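Plastocyanin (Adiantum capillus-veneris, PDB 1KDJ) carries electrons between the cytochrome b6-f complex and P700 of photosystem I, using a bound copper ion. Local coordinates at residues N11-Y15 / H90-K96. Sequence-based numbering, arbitrary orientation.
With CU (copper (II) ion), chain B.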
loop_
_atom_site.group_PDB
_atom_site.type_symbol
_atom_site.label_atom_id
_atom_site.label_comp_id
_atom_site.label_asym_id
_atom_site.label_seq_id
_atom_site.Cartn_x
_atom_site.Cartn_y
_atom_site.Cartn_z
ATOM N N ASN A 11 11.944 -11.134 -3.090
ATOM C CA ASN A 11 11.990 -9.983 -3.981
ATOM C C ASN A 11 11.243 -8.808 -3.357
ATOM O O ASN A 11 10.285 -9.011 -2.621
ATOM C CB ASN A 11 11.324 -10.276 -5.297
ATOM C CG ASN A 11 12.159 -11.209 -6.116
ATOM O OD1 ASN A 11 13.306 -10.918 -6.445
ATOM N ND2 ASN A 11 11.587 -12.327 -6.516
ATOM N N PHE A 12 11.626 -7.588 -3.632
ATOM C CA PHE A 12 10.969 -6.440 -3.023
ATOM C C PHE A 12 9.933 -5.903 -4.040
ATOM O O PHE A 12 10.161 -4.900 -4.739
ATOM C CB PHE A 12 12.014 -5.388 -2.715
ATOM C CG PHE A 12 13.218 -5.844 -1.878
ATOM C CD1 PHE A 12 13.074 -6.778 -0.870
ATOM C CD2 PHE A 12 14.444 -5.253 -2.155
ATOM C CE1 PHE A 12 14.178 -7.125 -0.111
ATOM C CE2 PHE A 12 15.540 -5.609 -1.394
ATOM C CZ PHE A 12 15.395 -6.536 -0.377
ATOM N N LYS A 13 8.783 -6.564 -4.122
ATOM C CA LYS A 13 7.783 -6.234 -5.128
ATOM C C LYS A 13 6.404 -6.423 -4.565
ATOM O O LYS A 13 6.122 -7.282 -3.730
ATOM C CB LYS A 13 7.920 -7.160 -6.354
ATOM C CG LYS A 13 9.148 -7.132 -7.261
ATOM C CD LYS A 13 8.770 -6.283 -8.454
ATOM C CE LYS A 13 9.881 -6.038 -9.484
ATOM N NZ LYS A 13 9.517 -4.874 -10.321
ATOM N N PHE A 14 5.492 -5.604 -5.091
ATOM C CA PHE A 14 4.066 -5.775 -4.841
ATOM C C PHE A 14 3.523 -6.548 -6.075
ATOM O O PHE A 14 3.947 -6.290 -7.198
ATOM C CB PHE A 14 3.327 -4.404 -4.750
ATOM C CG PHE A 14 3.652 -3.608 -3.480
ATOM C CD1 PHE A 14 3.011 -3.968 -2.306
ATOM C CD2 PHE A 14 4.566 -2.555 -3.544
ATOM C CE1 PHE A 14 3.281 -3.243 -1.146
ATOM C CE2 PHE A 14 4.828 -1.847 -2.384
ATOM C CZ PHE A 14 4.183 -2.199 -1.212
ATOM N N TYR A 15 2.598 -7.443 -5.828
ATOM C CA TYR A 15 1.989 -8.298 -6.835
ATOM C C TYR A 15 0.466 -8.188 -6.808
ATOM O O TYR A 15 -0.153 -8.768 -5.901
ATOM C CB TYR A 15 2.431 -9.735 -6.555
ATOM C CG TYR A 15 3.924 -9.965 -6.773
ATOM C CD1 TYR A 15 4.465 -9.894 -8.037
ATOM C CD2 TYR A 15 4.709 -10.296 -5.676
ATOM C CE1 TYR A 15 5.797 -10.147 -8.222
ATOM C CE2 TYR A 15 6.041 -10.549 -5.854
ATOM C CZ TYR A 15 6.565 -10.467 -7.123
ATOM O OH TYR A 15 7.893 -10.728 -7.318
ATOM N N HIS A 90 12.117 -0.790 1.882
ATOM C CA HIS A 90 12.646 -1.090 0.546
ATOM C C HIS A 90 12.308 -0.053 -0.509
ATOM O O HIS A 90 12.408 -0.293 -1.720
ATOM C CB HIS A 90 12.144 -2.502 0.133
ATOM C CG HIS A 90 12.477 -3.625 1.135
ATOM N ND1 HIS A 90 11.517 -4.210 1.824
ATOM C CD2 HIS A 90 13.703 -4.149 1.446
ATOM C CE1 HIS A 90 12.083 -5.112 2.598
ATOM N NE2 HIS A 90 13.382 -5.056 2.344
ATOM N N LYS A 91 12.037 1.166 -0.019
ATOM C CA LYS A 91 11.701 2.318 -0.868
ATOM C C LYS A 91 12.792 2.609 -1.871
ATOM O O LYS A 91 12.528 2.763 -3.056
ATOM C CB LYS A 91 11.483 3.595 -0.025
ATOM C CG LYS A 91 10.808 4.729 -0.809
ATOM C CD LYS A 91 10.588 5.950 0.086
ATOM C CE LYS A 91 9.744 7.053 -0.597
ATOM N NZ LYS A 91 10.550 8.205 -0.981
ATOM N N SER A 92 14.048 2.658 -1.454
ATOM C CA SER A 92 15.141 2.902 -2.376
ATOM C C SER A 92 15.333 1.747 -3.357
ATOM O O SER A 92 16.000 1.900 -4.377
ATOM C CB SER A 92 16.390 3.115 -1.569
ATOM O OG SER A 92 16.450 2.077 -0.579
ATOM N N ALA A 93 14.758 0.571 -3.080
ATOM C CA ALA A 93 14.801 -0.525 -4.027
ATOM C C ALA A 93 13.564 -0.531 -4.941
ATOM O O ALA A 93 13.217 -1.554 -5.526
ATOM C CB ALA A 93 14.880 -1.834 -3.259
ATOM N N ASN A 94 12.868 0.603 -5.046
ATOM C CA ASN A 94 11.703 0.839 -5.889
ATOM C C ASN A 94 10.570 -0.128 -5.658
ATOM O O ASN A 94 9.813 -0.493 -6.559
ATOM C CB ASN A 94 12.139 0.840 -7.365
ATOM C CG ASN A 94 11.180 1.485 -8.387
ATOM O OD1 ASN A 94 11.460 2.546 -8.940
ATOM N ND2 ASN A 94 10.036 0.962 -8.816
ATOM N N MET A 95 10.369 -0.547 -4.416
ATOM C CA MET A 95 9.193 -1.323 -4.078
ATOM C C MET A 95 8.027 -0.332 -3.808
ATOM O O MET A 95 7.747 0.182 -2.711
ATOM C CB MET A 95 9.463 -2.177 -2.861
ATOM C CG MET A 95 8.319 -3.035 -2.434
ATOM S SD MET A 95 8.685 -4.255 -1.164
ATOM C CE MET A 95 7.115 -5.014 -0.961
ATOM N N LYS A 96 7.316 -0.143 -4.919
ATOM C CA LYS A 96 6.224 0.799 -5.002
ATOM C C LYS A 96 5.136 0.257 -5.934
ATOM O O LYS A 96 5.393 -0.674 -6.718
ATOM C CB LYS A 96 6.768 2.140 -5.520
ATOM C CG LYS A 96 7.293 2.176 -6.950
ATOM C CD LYS A 96 7.670 3.615 -7.288
ATOM C CE LYS A 96 8.274 3.776 -8.699
ATOM N NZ LYS A 96 7.302 3.555 -9.757
HETATM CU CU CU B . 9.467 -4.026 1.643
HETATM O O HOH W 1 12.062 -4.132 -6.456
HETATM O O HOH W 2 6.463 -3.370 -6.568
#
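F12 and H90 both hold CG anti to their own carbonyl carbon (chi1 -54° and -55°), which brings the two rings over one another. They form an offset stack with centroids 3.9 Å apart and planes at 19°. F12 CE1 lies 3.3 Å from H90 NE2, and H90 CD2 sits over the centre of the phenyl ring. The A93 methyl meets the same phenyl obliquely at CD2. H90 ND1, a member of the same imidazole ring, binds copper at 2.1 Å. H37, C87 and M95 complete this type 1 site of the cupredoxin fold, and C87, H90 and M95 all lie in the loop between strands 81-86 and 96-101. The stack is consistent with the hindered protonation of an active-site histidine in this plastocyanin. With a leucine in place of F12 the stack is gone, and the H90 imidazole would probably be left without its aromatic partner on that face and less restrained from swinging. M95 runs extended, its CG anti to the backbone N, so that SD reaches to 2.9 Å from copper and passes F12 CB. Its CE methyl lies over the centre of the F14 ring, 4.1 Å from the centroid, in a CH-pi contact. SD stands farther above the same face, a Met-aromatic contact. F85 meets F14 edge-to-face. No direct hydrogen bond joins the segments; one water links F12 O to A93 O, and another links F14 N to K96 O.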